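Local coordinates for protein transcriptional regulator, LacI family (PDB 4RKQ) that probably regulates transcription as a LacI-family regulator, its periplasmic-binding-protein-like region likely sensing a sugar or related small effector, at residues Val64-Leu67 / Ala68-Asp72; Thr87-Arg91 / Arg92-Val96; Glu233-Ser236 / Pro237-Thr241. One frame throughout, in Å; residues are numbered along the deposited sequence. Where two conformers were deposited one is given.

Contact 1: Val64-Leu67 / Ala68-Asp72; sequences VEHL and APQVD
L67 and V71 meet where helix 60-67 runs out, and the carbonyl of L67 is the point round which the chain folds. Q70 N donates to L67 O at 2.9 Å, while CG2 of V71 closes on the same oxygen at 3.5 Å. One turn earlier A68 N bonds V64 O at 2.9 Å. P69 has no N-H to give, and its CD instead rests 3.3 Å from H66 O. The inner side is tight: V64 and A68 pack on L89 of helix 82-89, and L67 and V71 on V49 of strand 47-52. E65 and P69 take the solvent side. The flank of H66 and Q70 is different again, bridged by water and shared with the second subunit. There Q70 swings its CG between its own backbone N and carbonyl carbon (chi1 63°), which lays CG 3.3 Å from L67 O, and the extended chain carries the amide toward H66. The two side chains meet through a water in the plane of the imidazole, 2.7 Å from H66 NE2 and only weakly held by Q70 NE2 at 3.5 Å. H66 ND1 is hydrogen-bonded to D51 OD2, and the ring stacks on H47 of the second subunit, whose own Q70 packs on Q70. The arrangement is a helix C-terminus finishing in a 3-10 turn, the helix-to-strand passage of a beta-alpha-beta unit in a Rossmann-like sheet, here leading into strand 73-76.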
loop_
_atom_site.group_PDB
_atom_site.type_symbol
_atom_site.label_atom_id
_atom_site.label_comp_id
_atom_site.label_asym_id
_atom_site.label_seq_id
_atom_site.Cartn_x
_atom_site.Cartn_y
_atom_site.Cartn_z
ATOM N N VAL A 64 -20.514 5.617 -0.163
ATOM C CA VAL A 64 -21.549 5.132 0.759
ATOM C C VAL A 64 -22.815 4.797 0.019
ATOM O O VAL A 64 -23.405 3.773 0.283
ATOM C CB VAL A 64 -21.828 6.127 1.885
ATOM C CG1 VAL A 64 -23.090 5.733 2.651
ATOM C CG2 VAL A 64 -20.632 6.194 2.820
ATOM N N GLU A 65 -23.212 5.622 -0.956
ATOM C CA GLU A 65 -24.339 5.291 -1.820
ATOM C C GLU A 65 -24.235 3.966 -2.539
ATOM O O GLU A 65 -25.212 3.214 -2.633
ATOM C CB GLU A 65 -24.602 6.410 -2.854
ATOM C CG GLU A 65 -25.250 7.613 -2.180
ATOM C CD GLU A 65 -25.453 8.806 -3.087
ATOM O OE1 GLU A 65 -24.941 8.805 -4.226
ATOM O OE2 GLU A 65 -26.113 9.759 -2.631
ATOM N N HIS A 66 -23.049 3.680 -3.042
ATOM C CA HIS A 66 -22.738 2.412 -3.701
ATOM C C HIS A 66 -22.783 1.218 -2.729
ATOM O O HIS A 66 -23.407 0.201 -2.986
ATOM C CB HIS A 66 -21.361 2.567 -4.338
ATOM C CG HIS A 66 -20.724 1.305 -4.796
ATOM N ND1 HIS A 66 -19.381 1.063 -4.634
ATOM C CD2 HIS A 66 -21.213 0.254 -5.495
ATOM C CE1 HIS A 66 -19.071 -0.099 -5.189
ATOM N NE2 HIS A 66 -20.168 -0.615 -5.704
ATOM N N LEU A 67 -22.156 1.368 -1.595
ATOM C CA LEU A 67 -22.011 0.241 -0.651
ATOM C C LEU A 67 -23.315 -0.087 0.086
ATOM O O LEU A 67 -23.600 -1.263 0.324
ATOM C CB LEU A 67 -20.941 0.567 0.361
ATOM C CG LEU A 67 -19.475 0.659 -0.058
ATOM C CD1 LEU A 67 -18.615 1.236 1.047
ATOM C CD2 LEU A 67 -18.981 -0.699 -0.461
ATOM N N ALA A 68 -24.103 0.961 0.413
ATOM C CA ALA A 68 -25.267 0.869 1.299
ATOM C C ALA A 68 -26.139 -0.373 1.085
ATOM O O ALA A 68 -26.345 -1.156 2.050
ATOM C CB ALA A 68 -26.126 2.117 1.267
ATOM N N PRO A 69 -26.616 -0.596 -0.143
ATOM C CA PRO A 69 -27.521 -1.755 -0.315
ATOM C C PRO A 69 -26.899 -3.147 -0.138
ATOM O O PRO A 69 -27.636 -4.099 -0.004
ATOM C CB PRO A 69 -28.004 -1.648 -1.771
ATOM C CG PRO A 69 -27.223 -0.560 -2.417
ATOM C CD PRO A 69 -26.364 0.124 -1.420
ATOM N N GLN A 70 -25.582 -3.264 -0.140
ATOM C CA GLN A 70 -24.947 -4.552 0.049
ATOM C C GLN A 70 -24.251 -4.701 1.388
ATOM O O GLN A 70 -23.552 -5.670 1.608
ATOM C CB GLN A 70 -24.041 -4.907 -1.130
ATOM C CG GLN A 70 -22.887 -4.018 -1.364
ATOM C CD GLN A 70 -22.029 -4.508 -2.533
ATOM O OE1 GLN A 70 -21.349 -5.536 -2.465
ATOM N NE2 GLN A 70 -22.071 -3.774 -3.618
ATOM N N VAL A 71 -24.454 -3.755 2.296
ATOM C CA VAL A 71 -23.826 -3.814 3.600
ATOM C C VAL A 71 -24.797 -3.447 4.688
ATOM O O VAL A 71 -25.838 -2.882 4.431
ATOM C CB VAL A 71 -22.589 -2.871 3.741
ATOM C CG1 VAL A 71 -21.593 -3.215 2.653
ATOM C CG2 VAL A 71 -22.993 -1.396 3.722
ATOM N N ASP A 72 -24.411 -3.780 5.911
ATOM C CA ASP A 72 -25.169 -3.483 7.093
ATOM C C ASP A 72 -24.607 -2.284 7.821
ATOM O O ASP A 72 -25.230 -1.769 8.751
ATOM C CB ASP A 72 -25.092 -4.671 8.030
ATOM C CG ASP A 72 -25.716 -5.907 7.443
ATOM O OD1 ASP A 72 -26.769 -5.799 6.772
ATOM O OD2 ASP A 72 -25.100 -6.976 7.590
HETATM O O HOH W 1 -20.923 -2.998 -6.806
#

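Contact 2: Thr87-Arg91 / Arg92-Val96; sequences TVLGR and RPLIV
R92 folds back over the end of helix 82-89 in a local helix-capping contact, made round the turn that leads from that helix into strand 94-97. Its side chain and backbone together grip the last carbonyls of the helix. NE of R92 reaches L89 O at 2.8 Å in a nearly straight bond (169°), and the backbone N of R92 donates to the same oxygen, at 3.2 Å, from the opposite face of the carbonyl plane. The second guanidinium arm is held more loosely, NH2 of R92 lying 3.3 Å from V88 O with the hydrogen well off the line. Both oxygens sit at the edge of the guanidinium, near its plane, so the pair of bonds fixes how the flat group is turned. The bend at chi3 (-75°) of R92, after an extended chi2, brings NE and NH2 round to face the two carbonyls.

The backbone between them is a type II' beta turn from L89 to R92, with G90 at positive phi as the first residue to leave the helix. This is the return turn of the beta-alpha-beta unit formed by strand 73-76, helix 82-89 and strand 94-97. L89 comes close to the backbone beyond the turn, its CB lying 3.2 Å from R92 O. Its tip makes the apolar part of the contact: CD1 of L89 meets CB of L94 at 3.8 Å, the two leucine side chains crossing at about a right angle. L89 also packs on V74 of strand 73-76. From the preceding helical turn, Q86 bridges to the strand side: its NE2 donates to R92 O and its OE1 accepts from L94 N.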
loop_
_atom_site.group_PDB
_atom_site.type_symbol
_atom_site.label_atom_id
_atom_site.label_comp_id
_atom_site.label_asym_id
_atom_site.label_seq_id
_atom_site.Cartn_x
_atom_site.Cartn_y
_atom_site.Cartn_z
ATOM N N THR A 87 -27.093 9.950 6.682
ATOM C CA THR A 87 -28.479 10.131 6.188
ATOM C C THR A 87 -28.874 9.088 5.136
ATOM O O THR A 87 -29.963 8.490 5.202
ATOM C CB THR A 87 -28.705 11.590 5.693
ATOM O OG1 THR A 87 -28.475 12.454 6.799
ATOM C CG2 THR A 87 -30.108 11.806 5.171
ATOM N N VAL A 88 -27.976 8.836 4.207
ATOM C CA VAL A 88 -28.194 7.831 3.174
ATOM C C VAL A 88 -28.346 6.483 3.855
ATOM O O VAL A 88 -29.278 5.710 3.573
ATOM C CB VAL A 88 -26.995 7.821 2.188
ATOM C CG1 VAL A 88 -26.934 6.552 1.356
ATOM C CG2 VAL A 88 -27.024 9.049 1.274
ATOM N N LEU A 89 -27.447 6.200 4.795
ATOM C CA LEU A 89 -27.484 4.889 5.445
ATOM C C LEU A 89 -28.684 4.647 6.343
ATOM O O LEU A 89 -28.967 3.479 6.647
ATOM C CB LEU A 89 -26.181 4.648 6.236
ATOM C CG LEU A 89 -24.996 4.229 5.347
ATOM C CD1 LEU A 89 -23.671 4.509 6.069
ATOM C CD2 LEU A 89 -25.021 2.771 4.894
ATOM N N GLY A 90 -29.368 5.710 6.795
ATOM C CA GLY A 90 -30.525 5.523 7.679
ATOM C C GLY A 90 -30.031 5.043 9.037
ATOM O O GLY A 90 -29.171 5.656 9.611
ATOM N N ARG A 91 -30.530 3.920 9.510
ATOM C CA ARG A 91 -30.116 3.322 10.800
ATOM C C ARG A 91 -28.943 2.343 10.676
ATOM O O ARG A 91 -28.458 1.771 11.681
ATOM C CB ARG A 91 -31.325 2.613 11.447
ATOM C CG ARG A 91 -32.356 3.612 11.937
ATOM C CD ARG A 91 -33.648 2.944 12.296
ATOM N NE ARG A 91 -33.452 1.879 13.295
ATOM C CZ ARG A 91 -33.516 2.030 14.611
ATOM N NH1 ARG A 91 -33.766 3.206 15.141
ATOM N NH2 ARG A 91 -33.357 0.966 15.403
ATOM N N ARG A 92 -28.508 2.089 9.437
ATOM C CA ARG A 92 -27.301 1.297 9.214
ATOM C C ARG A 92 -26.098 2.177 9.644
ATOM O O ARG A 92 -25.923 3.283 9.172
ATOM C CB ARG A 92 -27.184 0.854 7.736
ATOM C CG ARG A 92 -28.372 0.057 7.211
ATOM C CD ARG A 92 -28.367 -0.119 5.703
ATOM N NE ARG A 92 -28.755 1.131 5.060
ATOM C CZ ARG A 92 -29.165 1.242 3.812
ATOM N NH1 ARG A 92 -29.204 0.173 3.013
ATOM N NH2 ARG A 92 -29.473 2.448 3.338
ATOM N N PRO A 93 -25.322 1.717 10.616
ATOM C CA PRO A 93 -24.345 2.603 11.258
ATOM C C PRO A 93 -23.149 2.934 10.367
ATOM O O PRO A 93 -22.629 2.054 9.652
ATOM C CB PRO A 93 -23.891 1.808 12.509
ATOM C CG PRO A 93 -24.362 0.415 12.315
ATOM C CD PRO A 93 -25.479 0.419 11.316
ATOM N N LEU A 94 -22.822 4.219 10.337
ATOM C CA LEU A 94 -21.578 4.694 9.806
ATOM C C LEU A 94 -20.607 4.986 10.942
ATOM O O LEU A 94 -20.958 5.685 11.898
ATOM C CB LEU A 94 -21.812 5.966 9.015
ATOM C CG LEU A 94 -20.601 6.695 8.477
ATOM C CD1 LEU A 94 -19.859 5.847 7.444
ATOM C CD2 LEU A 94 -21.070 8.011 7.863
ATOM N N ILE A 95 -19.390 4.435 10.804
ATOM C CA ILE A 95 -18.265 4.837 11.607
ATOM C C ILE A 95 -17.296 5.580 10.700
ATOM O O ILE A 95 -16.687 4.980 9.821
ATOM C CB ILE A 95 -17.560 3.614 12.221
ATOM C CG1 ILE A 95 -18.579 2.891 13.127
ATOM C CG2 ILE A 95 -16.346 4.067 13.024
ATOM C CD1 ILE A 95 -18.113 1.591 13.623
ATOM N N VAL A 96 -17.134 6.865 10.939
ATOM C CA VAL A 96 -16.100 7.689 10.250
ATOM C C VAL A 96 -14.862 7.948 11.060
ATOM O O VAL A 96 -14.904 8.022 12.282
ATOM C CB VAL A 96 -16.666 9.071 9.818
ATOM C CG1 VAL A 96 -17.714 8.919 8.742
ATOM C CG2 VAL A 96 -17.245 9.834 11.006
#

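Contact 3: Glu233-Ser236 / Pro237-Thr241; sequences ELLS and PQLST
Q238 lies against the backbone of E233 and L235 in a loop that reverses through a cis-proline, a type VIb turn from L235 to Q238, between strands 222-225 and 240-243 of the periplasmic-binding-protein-like fold. Its CG is 3.4 Å from both E233 O and L235 O, and its amide passes over the first of these, CD again 3.4 Å from E233 O. The amide also packs on E233 through NE2, 3.7 Å from E233 CA. On the buried side L235 and L239 lie side by side and point the same way, toward helix 200-212, with CD1 of L235 4.1 Å from CB of L239; there L235 packs on A204 and L207, and L239 on A203. The cis peptide between S236 and P237 makes the reversal, placing P237 O 3.5 Å from L235 CB. Further out, E284 bonds the backbone N of Q238, and R283 touches its side chain. K208 of the second subunit packs on S236 and Q238. Replacing Q238 by an alanine would probably uncover the E233 and L235 carbonyls and cost K208 of the second subunit part of its packing. That same lysine of the second subunit donates from NZ to L235 O.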
loop_
_atom_site.group_PDB
_atom_site.type_symbol
_atom_site.label_atom_id
_atom_site.label_comp_id
_atom_site.label_asym_id
_atom_site.label_seq_id
_atom_site.Cartn_x
_atom_site.Cartn_y
_atom_site.Cartn_z
ATOM N N GLU A 233 9.897 1.466 8.036
ATOM C CA GLU A 233 10.963 0.569 8.454
ATOM C C GLU A 233 11.883 0.206 7.302
ATOM O O GLU A 233 12.941 -0.337 7.529
ATOM C CB GLU A 233 10.365 -0.700 9.069
ATOM C CG GLU A 233 9.732 -0.442 10.432
ATOM C CD GLU A 233 9.070 -1.666 11.059
ATOM O OE1 GLU A 233 9.346 -2.813 10.641
ATOM O OE2 GLU A 233 8.263 -1.468 11.986
ATOM N N LEU A 234 11.462 0.493 6.067
ATOM C CA LEU A 234 12.227 0.140 4.861
ATOM C C LEU A 234 13.036 1.297 4.286
ATOM O O LEU A 234 13.970 1.083 3.537
ATOM C CB LEU A 234 11.279 -0.393 3.777
ATOM C CG LEU A 234 10.427 -1.589 4.279
ATOM C CD1 LEU A 234 9.537 -2.107 3.176
ATOM C CD2 LEU A 234 11.294 -2.712 4.805
ATOM N N LEU A 235 12.634 2.522 4.593
ATOM C CA LEU A 235 13.399 3.702 4.229
ATOM C C LEU A 235 14.776 3.705 4.896
ATOM O O LEU A 235 14.987 3.041 5.909
ATOM C CB LEU A 235 12.668 4.963 4.633
ATOM C CG LEU A 235 11.272 5.132 4.020
ATOM C CD1 LEU A 235 10.561 6.345 4.579
ATOM C CD2 LEU A 235 11.320 5.239 2.518
ATOM N N SER A 236 15.699 4.427 4.282
ATOM C CA SER A 236 17.009 4.681 4.872
ATOM C C SER A 236 17.281 6.179 4.845
ATOM O O SER A 236 17.377 6.761 3.768
ATOM C CB SER A 236 18.095 3.931 4.102
ATOM O OG SER A 236 19.290 3.898 4.852
ATOM N N PRO A 237 17.375 6.830 6.023
ATOM C CA PRO A 237 17.206 6.219 7.355
ATOM C C PRO A 237 15.766 5.819 7.620
ATOM O O PRO A 237 14.855 6.384 6.986
ATOM C CB PRO A 237 17.576 7.359 8.301
ATOM C CG PRO A 237 17.210 8.587 7.545
ATOM C CD PRO A 237 17.453 8.291 6.082
ATOM N N GLN A 238 15.580 4.868 8.518
ATOM C CA GLN A 238 14.256 4.479 8.918
ATOM C C GLN A 238 13.585 5.651 9.625
ATOM O O GLN A 238 14.204 6.378 10.409
ATOM C CB GLN A 238 14.309 3.266 9.814
ATOM C CG GLN A 238 14.844 2.023 9.140
ATOM C CD GLN A 238 14.799 0.840 10.086
ATOM O OE1 GLN A 238 15.688 -0.002 10.110
ATOM N NE2 GLN A 238 13.774 0.792 10.877
ATOM N N LEU A 239 12.303 5.802 9.352
ATOM C CA LEU A 239 11.590 7.045 9.592
ATOM C C LEU A 239 10.987 7.073 10.962
ATOM O O LEU A 239 10.216 6.184 11.341
ATOM C CB LEU A 239 10.490 7.247 8.543
ATOM C CG LEU A 239 9.534 8.421 8.722
ATOM C CD1 LEU A 239 10.256 9.734 8.656
ATOM C CD2 LEU A 239 8.449 8.382 7.658
ATOM N N SER A 240 11.358 8.099 11.730
ATOM C CA SER A 240 10.791 8.292 13.062
ATOM C C SER A 240 9.419 8.869 12.827
ATOM O O SER A 240 9.224 9.654 11.905
ATOM C CB SER A 240 11.633 9.262 13.914
ATOM O OG SER A 240 12.882 8.656 14.244
ATOM N N THR A 241 8.456 8.483 13.642
ATOM C CA THR A 241 7.095 8.866 13.319
ATOM C C THR A 241 6.156 8.904 14.514
ATOM O O THR A 241 6.348 8.197 15.498
ATOM C CB THR A 241 6.534 7.901 12.250
ATOM O OG1 THR A 241 5.237 8.335 11.853
ATOM C CG2 THR A 241 6.429 6.465 12.759
#

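Contacts 1, 2 and 3 follow one another along the chain, each closed before the next opens. The first two are neighbours in one lobe, centres 9 Å apart, and they touch: A68 O packs against R92 NH1 at 3.3 Å, and D72 O lies 3.4 Å from R92 CB. They are the ends of successive helices, 60-67 and 82-89, in adjoining units that feed the parallel strands 73-76 and 94-97. Contact 3 lies across the chain's centre, about 38 Å from either by centres; a run of strands links its strand 240-243 to strand 94-97, though the family fold is two-lobed. Contacts 1 and 3 both touch the second subunit, at well-separated places, while contact 2 touches no other chain of the assembly.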